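Local atomic coordinates of tRNA (guanine(26)-N(2))-dimethyltransferase (Pyrococcus horikoshii, PDB entry 2DUL), a protein that probably methylates guanine 26 of tRNA twice on its N2 atom, taking both methyl groups from S-adenosyl-L-methionine. Residues A[4-9]-A[26-31]; A[38-43]-A[62-67]. All coordinates share one frame; numbering follows the deposited sequence.

Interaction 1. Residues A[4-9]-A[26-31]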
ATOM      1  N   ILE A   4       3.355 -16.910 -24.235  1.00 51.59           N
ATOM      2  CA  ILE A   4       4.795 -16.691 -24.119  1.00 51.16           C
ATOM      3  C   ILE A   4       5.276 -16.992 -22.701  1.00 50.57           C
ATOM      4  O   ILE A   4       4.518 -16.855 -21.742  1.00 49.03           O
ATOM      5  CB  ILE A   4       5.151 -15.228 -24.449  1.00 52.18           C
ATOM      6  CG1 ILE A   4       4.266 -14.721 -25.591  1.00 52.80           C
ATOM      7  CG2 ILE A   4       6.614 -15.129 -24.851  1.00 52.77           C
ATOM      8  CD1 ILE A   4       4.407 -13.234 -25.872  1.00 54.39           C
ATOM      9  N   GLU A   5       6.535 -17.401 -22.573  1.00 49.43           N
ATOM     10  CA  GLU A   5       7.101 -17.706 -21.263  1.00 48.88           C
ATOM     11  C   GLU A   5       7.982 -16.568 -20.759  1.00 47.37           C
ATOM     12  O   GLU A   5       8.866 -16.090 -21.470  1.00 46.57           O
ATOM     13  CB  GLU A   5       7.920 -19.001 -21.314  1.00 50.51           C
ATOM     14  CG  GLU A   5       8.594 -19.345 -19.990  1.00 53.90           C
ATOM     15  CD  GLU A   5       9.282 -20.698 -20.006  1.00 56.99           C
ATOM     16  OE1 GLU A   5      10.142 -20.927 -20.882  1.00 58.98           O
ATOM     17  OE2 GLU A   5       8.960 -21.534 -19.134  1.00 57.64           O
ATOM     18  N   VAL A   6       7.728 -16.136 -19.528  1.00 44.60           N
ATOM     19  CA  VAL A   6       8.493 -15.056 -18.916  1.00 42.67           C
ATOM     20  C   VAL A   6       8.890 -15.430 -17.493  1.00 41.66           C
ATOM     21  O   VAL A   6       8.298 -16.321 -16.884  1.00 40.31           O
ATOM     22  CB  VAL A   6       7.680 -13.742 -18.873  1.00 43.62           C
ATOM     23  CG1 VAL A   6       7.343 -13.291 -20.289  1.00 42.84           C
ATOM     24  CG2 VAL A   6       6.407 -13.941 -18.062  1.00 43.53           C
ATOM     25  N   GLN A   7       9.900 -14.752 -16.967  1.00 39.94           N
ATOM     26  CA  GLN A   7      10.357 -15.022 -15.614  1.00 40.41           C
ATOM     27  C   GLN A   7      10.394 -13.758 -14.766  1.00 38.14           C
ATOM     28  O   GLN A   7      10.792 -12.693 -15.237  1.00 37.73           O
ATOM     29  CB  GLN A   7      11.745 -15.661 -15.642  1.00 43.37           C
ATOM     30  CG  GLN A   7      12.292 -15.979 -14.265  1.00 49.16           C
ATOM     31  CD  GLN A   7      13.584 -16.762 -14.317  1.00 52.64           C
ATOM     32  OE1 GLN A   7      14.562 -16.327 -14.928  1.00 54.06           O
ATOM     33  NE2 GLN A   7      13.597 -17.927 -13.676  1.00 54.54           N
ATOM     34  N   GLU A   8       9.960 -13.888 -13.517  1.00 35.17           N
ATOM     35  CA  GLU A   8       9.955 -12.778 -12.570  1.00 32.21           C
ATOM     36  C   GLU A   8      10.380 -13.350 -11.226  1.00 32.20           C
ATOM     37  O   GLU A   8       9.674 -14.176 -10.647  1.00 30.60           O
ATOM     38  CB  GLU A   8       8.562 -12.156 -12.450  1.00 31.57           C
ATOM     39  CG  GLU A   8       8.469 -11.126 -11.326  1.00 28.59           C
ATOM     40  CD  GLU A   8       7.105 -10.472 -11.212  1.00 28.39           C
ATOM     41  OE1 GLU A   8       6.716 -10.137 -10.074  1.00 27.78           O
ATOM     42  OE2 GLU A   8       6.431 -10.278 -12.251  1.00 25.27           O
ATOM     43  N   GLY A   9      11.532 -12.907 -10.733  1.00 31.52           N
ATOM     44  CA  GLY A   9      12.031 -13.428  -9.475  1.00 31.85           C
ATOM     45  C   GLY A   9      12.386 -14.887  -9.702  1.00 32.35           C
ATOM     46  O   GLY A   9      12.920 -15.238 -10.755  1.00 30.59           O
ATOM     47  N   VAL A  26      -5.534 -13.032 -20.047  1.00 41.75           N
ATOM     48  CA  VAL A  26      -5.140 -12.939 -18.645  1.00 39.49           C
ATOM     49  C   VAL A  26      -4.099 -11.832 -18.499  1.00 38.17           C
ATOM     50  O   VAL A  26      -3.042 -11.869 -19.127  1.00 37.86           O
ATOM     51  CB  VAL A  26      -4.545 -14.270 -18.139  1.00 39.36           C
ATOM     52  CG1 VAL A  26      -4.284 -14.182 -16.641  1.00 38.11           C
ATOM     53  CG2 VAL A  26      -5.496 -15.419 -18.451  1.00 38.52           C
ATOM     54  N   PHE A  27      -4.414 -10.855 -17.658  1.00 37.20           N
ATOM     55  CA  PHE A  27      -3.553  -9.702 -17.421  1.00 36.66           C
ATOM     56  C   PHE A  27      -2.236  -9.971 -16.697  1.00 35.33           C
ATOM     57  O   PHE A  27      -2.189 -10.702 -15.704  1.00 35.10           O
ATOM     58  CB  PHE A  27      -4.338  -8.644 -16.632  1.00 39.09           C
ATOM     59  CG  PHE A  27      -3.596  -7.348 -16.432  1.00 41.30           C
ATOM     60  CD1 PHE A  27      -3.460  -6.436 -17.478  1.00 43.07           C
ATOM     61  CD2 PHE A  27      -3.043  -7.031 -15.193  1.00 40.76           C
ATOM     62  CE1 PHE A  27      -2.787  -5.225 -17.289  1.00 43.70           C
ATOM     63  CE2 PHE A  27      -2.368  -5.825 -14.994  1.00 40.97           C
ATOM     64  CZ  PHE A  27      -2.240  -4.920 -16.043  1.00 42.30           C
ATOM     65  N   TYR A  28      -1.171  -9.370 -17.215  1.00 32.85           N
ATOM     66  CA  TYR A  28       0.156  -9.450 -16.616  1.00 31.67           C
ATOM     67  C   TYR A  28       0.880  -8.141 -16.900  1.00 31.81           C
ATOM     68  O   TYR A  28       0.995  -7.721 -18.054  1.00 30.96           O
ATOM     69  CB  TYR A  28       0.995 -10.600 -17.180  1.00 29.82           C
ATOM     70  CG  TYR A  28       2.395 -10.604 -16.597  1.00 30.92           C
ATOM     71  CD1 TYR A  28       2.601 -10.844 -15.236  1.00 29.26           C
ATOM     72  CD2 TYR A  28       3.506 -10.284 -17.383  1.00 28.80           C
ATOM     73  CE1 TYR A  28       3.872 -10.758 -14.671  1.00 30.08           C
ATOM     74  CE2 TYR A  28       4.784 -10.193 -16.828  1.00 27.69           C
ATOM     75  CZ  TYR A  28       4.959 -10.428 -15.470  1.00 30.21           C
ATOM     76  OH  TYR A  28       6.208 -10.304 -14.903  1.00 29.22           O
ATOM     77  N   ASN A  29       1.366  -7.499 -15.847  1.00 30.38           N
ATOM     78  CA  ASN A  29       2.082  -6.241 -15.994  1.00 30.50           C
ATOM     79  C   ASN A  29       3.457  -6.371 -15.351  1.00 30.65           C
ATOM     80  O   ASN A  29       3.576  -6.407 -14.125  1.00 30.14           O
ATOM     81  CB  ASN A  29       1.301  -5.112 -15.325  1.00 30.16           C
ATOM     82  CG  ASN A  29       1.946  -3.756 -15.525  1.00 30.87           C
ATOM     83  OD1 ASN A  29       3.089  -3.657 -15.967  1.00 29.68           O
ATOM     84  ND2 ASN A  29       1.212  -2.700 -15.191  1.00 31.18           N
ATOM     85  N   PRO A  30       4.516  -6.449 -16.174  1.00 30.23           N
ATOM     86  CA  PRO A  30       5.878  -6.575 -15.648  1.00 29.30           C
ATOM     87  C   PRO A  30       6.272  -5.391 -14.770  1.00 29.70           C
ATOM     88  O   PRO A  30       7.122  -5.513 -13.886  1.00 29.79           O
ATOM     89  CB  PRO A  30       6.732  -6.686 -16.913  1.00 30.13           C
ATOM     90  CG  PRO A  30       5.936  -5.920 -17.928  1.00 30.52           C
ATOM     91  CD  PRO A  30       4.524  -6.372 -17.647  1.00 30.75           C
ATOM     92  N   ARG A  31       5.643  -4.245 -15.010  1.00 28.71           N
ATOM     93  CA  ARG A  31       5.940  -3.055 -14.223  1.00 29.13           C
ATOM     94  C   ARG A  31       5.538  -3.280 -12.763  1.00 29.81           C
ATOM     95  O   ARG A  31       6.011  -2.577 -11.869  1.00 31.10           O
ATOM     96  CB  ARG A  31       5.199  -1.838 -14.795  1.00 28.35           C
ATOM     97  CG  ARG A  31       5.638  -1.451 -16.214  1.00 28.29           C
ATOM     98  CD  ARG A  31       4.820  -0.278 -16.749  1.00 27.06           C
ATOM     99  NE  ARG A  31       5.070   0.962 -16.014  1.00 27.19           N
ATOM    100  CZ  ARG A  31       6.134   1.739 -16.192  1.00 27.02           C
ATOM    101  NH1 ARG A  31       7.058   1.411 -17.084  1.00 28.53           N
ATOM    102  NH2 ARG A  31       6.274   2.851 -15.481  1.00 28.09           N
TER
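Tyr28 OH donates a hydrogen bond to Glu8 OE2 over 2.7 Å, and this bond is the polar anchor between strand 4-8 and the loop that holds residues 26-31. The backbones stay apart: even the nearest CA atoms, those of Glu8 and Pro30, are 8.0 Å from each other, so two long side chains must bridge the gap. Glu8 suits this because its chain is extended, with CG anti to the backbone N (chi1 172°) and the next torsion also near 180°, which carries the carboxylate out from the strand. Tyr28 comes from the other side with its own chi1 near 180°, and tyrosine suits its place as a long rigid ring with a donor at its far end. Its hydroxyl meets OE2 nearly along the C-O axis, and OE2 sits at the edge of the ring, close to its plane. The carboxylate and ring planes are 38° apart. The carboxylate is buried but well supplied with partners, since its other oxygen, OE1, forms salt bridges with Arg36 and Arg64.

Away from this knot the packing thins. Val6 brings only CG2 to Tyr28 CE2, at 4.3 Å, an oblique apolar touch between two partly exposed side chains. Beyond Tyr28 the loop makes almost no contact with the strand. Asn29 OD1 accepts from Arg31 N at 2.8 Å, closing an Asx turn that shapes the chain without help from the strand, and Pro30 and Arg31 are exposed to solvent. Strand 4-8 itself pairs antiparallel with strand 11-15. The contact therefore ties an N-terminal beta hairpin to the loop leading into helix 33-46, beside Arg36, which probably binds S-adenosyl-L-methionine in this class I methyltransferase.

Interaction 2. Residues A[38-43]-A[62-67]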
ATOM      1  N   ILE A  38       8.404  -5.916  -3.234  1.00 22.46           N
ATOM      2  CA  ILE A  38       8.174  -5.285  -1.936  1.00 23.31           C
ATOM      3  C   ILE A  38       7.429  -6.208  -0.983  1.00 22.05           C
ATOM      4  O   ILE A  38       7.847  -6.395   0.164  1.00 20.78           O
ATOM      5  CB  ILE A  38       7.378  -3.952  -2.085  1.00 23.08           C
ATOM      6  CG1 ILE A  38       8.116  -3.006  -3.035  1.00 25.28           C
ATOM      7  CG2 ILE A  38       7.200  -3.282  -0.726  1.00 21.52           C
ATOM      8  CD1 ILE A  38       9.525  -2.671  -2.603  1.00 24.78           C
ATOM      9  N   VAL A  39       6.331  -6.793  -1.448  1.00 22.53           N
ATOM     10  CA  VAL A  39       5.567  -7.685  -0.588  1.00 23.16           C
ATOM     11  C   VAL A  39       6.391  -8.929  -0.233  1.00 23.05           C
ATOM     12  O   VAL A  39       6.335  -9.414   0.902  1.00 22.78           O
ATOM     13  CB  VAL A  39       4.193  -8.070  -1.233  1.00 24.10           C
ATOM     14  CG1 VAL A  39       4.391  -8.730  -2.580  1.00 26.58           C
ATOM     15  CG2 VAL A  39       3.418  -8.978  -0.290  1.00 24.03           C
ATOM     16  N   VAL A  40       7.168  -9.433  -1.187  1.00 22.07           N
ATOM     17  CA  VAL A  40       8.016 -10.599  -0.933  1.00 22.40           C
ATOM     18  C   VAL A  40       8.996 -10.265   0.191  1.00 23.23           C
ATOM     19  O   VAL A  40       9.221 -11.070   1.099  1.00 23.43           O
ATOM     20  CB  VAL A  40       8.807 -11.012  -2.205  1.00 23.30           C
ATOM     21  CG1 VAL A  40       9.993 -11.907  -1.838  1.00 22.82           C
ATOM     22  CG2 VAL A  40       7.885 -11.756  -3.159  1.00 24.08           C
ATOM     23  N   VAL A  41       9.570  -9.066   0.133  1.00 22.87           N
ATOM     24  CA  VAL A  41      10.512  -8.635   1.157  1.00 21.62           C
ATOM     25  C   VAL A  41       9.822  -8.578   2.514  1.00 21.86           C
ATOM     26  O   VAL A  41      10.328  -9.107   3.506  1.00 21.56           O
ATOM     27  CB  VAL A  41      11.096  -7.244   0.832  1.00 22.41           C
ATOM     28  CG1 VAL A  41      11.910  -6.725   2.019  1.00 22.05           C
ATOM     29  CG2 VAL A  41      11.976  -7.332  -0.409  1.00 21.90           C
ATOM     30  N   LEU A  42       8.655  -7.945   2.542  1.00 22.24           N
ATOM     31  CA  LEU A  42       7.888  -7.809   3.771  1.00 22.61           C
ATOM     32  C   LEU A  42       7.538  -9.156   4.387  1.00 22.00           C
ATOM     33  O   LEU A  42       7.699  -9.354   5.593  1.00 22.94           O
ATOM     34  CB  LEU A  42       6.604  -7.012   3.507  1.00 22.20           C
ATOM     35  CG  LEU A  42       5.715  -6.762   4.732  1.00 26.00           C
ATOM     36  CD1 LEU A  42       6.519  -6.030   5.802  1.00 24.67           C
ATOM     37  CD2 LEU A  42       4.487  -5.953   4.335  1.00 24.57           C
ATOM     38  N   LEU A  43       7.064 -10.085   3.564  1.00 21.41           N
ATOM     39  CA  LEU A  43       6.683 -11.397   4.064  1.00 23.21           C
ATOM     40  C   LEU A  43       7.861 -12.155   4.665  1.00 23.91           C
ATOM     41  O   LEU A  43       7.675 -12.993   5.548  1.00 24.16           O
ATOM     42  CB  LEU A  43       6.019 -12.226   2.956  1.00 22.99           C
ATOM     43  CG  LEU A  43       4.485 -12.138   2.889  1.00 25.18           C
ATOM     44  CD1 LEU A  43       4.019 -10.699   2.987  1.00 25.53           C
ATOM     45  CD2 LEU A  43       3.999 -12.780   1.600  1.00 24.68           C
ATOM     46  N   GLY A  62       0.995 -15.166  -6.051  1.00 21.14           N
ATOM     47  CA  GLY A  62       0.961 -16.330  -5.181  1.00 20.20           C
ATOM     48  C   GLY A  62       2.123 -17.284  -5.420  1.00 21.54           C
ATOM     49  O   GLY A  62       2.668 -17.862  -4.479  1.00 19.05           O
ATOM     50  N   ILE A  63       2.506 -17.463  -6.680  1.00 19.92           N
ATOM     51  CA  ILE A  63       3.620 -18.348  -6.998  1.00 21.50           C
ATOM     52  C   ILE A  63       4.904 -17.810  -6.368  1.00 20.73           C
ATOM     53  O   ILE A  63       5.693 -18.572  -5.805  1.00 22.50           O
ATOM     54  CB  ILE A  63       3.793 -18.499  -8.527  1.00 22.14           C
ATOM     55  CG1 ILE A  63       2.642 -19.341  -9.085  1.00 20.85           C
ATOM     56  CG2 ILE A  63       5.134 -19.159  -8.848  1.00 23.39           C
ATOM     57  CD1 ILE A  63       2.501 -19.280 -10.592  1.00 24.80           C
ATOM     58  N   ARG A  64       5.116 -16.499  -6.442  1.00 21.18           N
ATOM     59  CA  ARG A  64       6.316 -15.926  -5.838  1.00 20.31           C
ATOM     60  C   ARG A  64       6.242 -16.024  -4.314  1.00 20.85           C
ATOM     61  O   ARG A  64       7.259 -16.224  -3.651  1.00 21.47           O
ATOM     62  CB  ARG A  64       6.510 -14.477  -6.287  1.00 23.01           C
ATOM     63  CG  ARG A  64       6.858 -14.362  -7.768  1.00 22.04           C
ATOM     64  CD  ARG A  64       7.396 -12.986  -8.096  1.00 22.08           C
ATOM     65  NE  ARG A  64       8.608 -12.688  -7.338  1.00 19.27           N
ATOM     66  CZ  ARG A  64       9.136 -11.473  -7.224  1.00 22.82           C
ATOM     67  NH1 ARG A  64       8.560 -10.437  -7.824  1.00 23.91           N
ATOM     68  NH2 ARG A  64      10.231 -11.289  -6.498  1.00 23.55           N
ATOM     69  N   PHE A  65       5.045 -15.890  -3.751  1.00 21.49           N
ATOM     70  CA  PHE A  65       4.890 -16.018  -2.299  1.00 22.35           C
ATOM     71  C   PHE A  65       5.377 -17.411  -1.897  1.00 22.63           C
ATOM     72  O   PHE A  65       6.143 -17.570  -0.946  1.00 25.56           O
ATOM     73  CB  PHE A  65       3.420 -15.887  -1.892  1.00 22.56           C
ATOM     74  CG  PHE A  65       2.887 -14.479  -1.931  1.00 22.77           C
ATOM     75  CD1 PHE A  65       1.523 -14.244  -1.757  1.00 22.87           C
ATOM     76  CD2 PHE A  65       3.734 -13.391  -2.128  1.00 22.07           C
ATOM     77  CE1 PHE A  65       1.010 -12.948  -1.779  1.00 23.22           C
ATOM     78  CE2 PHE A  65       3.231 -12.092  -2.152  1.00 23.27           C
ATOM     79  CZ  PHE A  65       1.866 -11.871  -1.977  1.00 22.28           C
ATOM     80  N   ALA A  66       4.920 -18.416  -2.636  1.00 21.93           N
ATOM     81  CA  ALA A  66       5.284 -19.803  -2.366  1.00 23.70           C
ATOM     82  C   ALA A  66       6.773 -20.084  -2.579  1.00 25.15           C
ATOM     83  O   ALA A  66       7.403 -20.775  -1.773  1.00 24.79           O
ATOM     84  CB  ALA A  66       4.443 -20.739  -3.239  1.00 22.38           C
ATOM     85  N   LEU A  67       7.340 -19.538  -3.651  1.00 23.29           N
ATOM     86  CA  LEU A  67       8.754 -19.767  -3.953  1.00 25.12           C
ATOM     87  C   LEU A  67       9.755 -18.904  -3.193  1.00 25.67           C
ATOM     88  O   LEU A  67      10.900 -19.318  -2.995  1.00 27.08           O
ATOM     89  CB  LEU A  67       9.022 -19.565  -5.452  1.00 21.90           C
ATOM     90  CG  LEU A  67       8.400 -20.514  -6.475  1.00 23.65           C
ATOM     91  CD1 LEU A  67       8.585 -19.935  -7.880  1.00 22.00           C
ATOM     92  CD2 LEU A  67       9.039 -21.892  -6.365  1.00 23.06           C
TER
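The Arg64 guanidinium is gripped by three carboxylates, with Asp37 at NH2, Glu68 at NE and Glu8 at NH1, while Val40 CG2 lies over one of its faces, 4.1 Å from NH2. The two helices that meet here belong to the Rossmann-like fold of class I methyltransferases: helix 33-46 precedes strand 50-53, and helix 60-68 makes the beta-alpha-beta crossover from that strand to strand 73-78. Arginine suits this buried place because its N-H groups point outward around the rim to donate to carboxylates, while a face can still pack on an apolar methyl. The chain reaches it by a bend at chi3.

The short helix segments run in roughly the same direction, crossing at -33° with axes 10.2 Å apart, a separation bridged by side chains rather than by close backbone contact.

Phe65 carries the largest share of the contact. CG lies beside the backbone N and anti to the carbonyl carbon (chi1 -75°), and the ring turns an edge to Val39 and a face to Leu43, one helical turn on. Branched valine presents both methyls at once: CG1 and CG2 of Val39 each lie 3.6 Å from Phe65 CE2, with CG1 at the ring edge. Leucine instead supplies a longer arm for the flat side, and its CD2 makes a CH-pi contact 3.9 Å from the Phe65 ring centroid, 17° off the normal.

Interactions 1 and 2 touch directly although their centres lie 15 Å apart: Glu8 OE1 of strand 4-8 meets Arg64 NH1 of helix 60-68 at 2.9 Å, and Gly9 CA packs 4.1 Å from Arg64 NH2. One carboxylate thus joins the 26-31 loop to the helix pair. Both contacts border the predicted S-adenosyl-L-methionine site. The side chain of Glu8 is about 3 Å from that of Arg36 and about 7 Å from that of Arg61, nearest atoms being meant, while the side chain of Arg64 comes within about 4 Å of that of Arg36. Glu8 holds Arg36 by a salt bridge, whereas Arg61 is only a neighbour of Glu8.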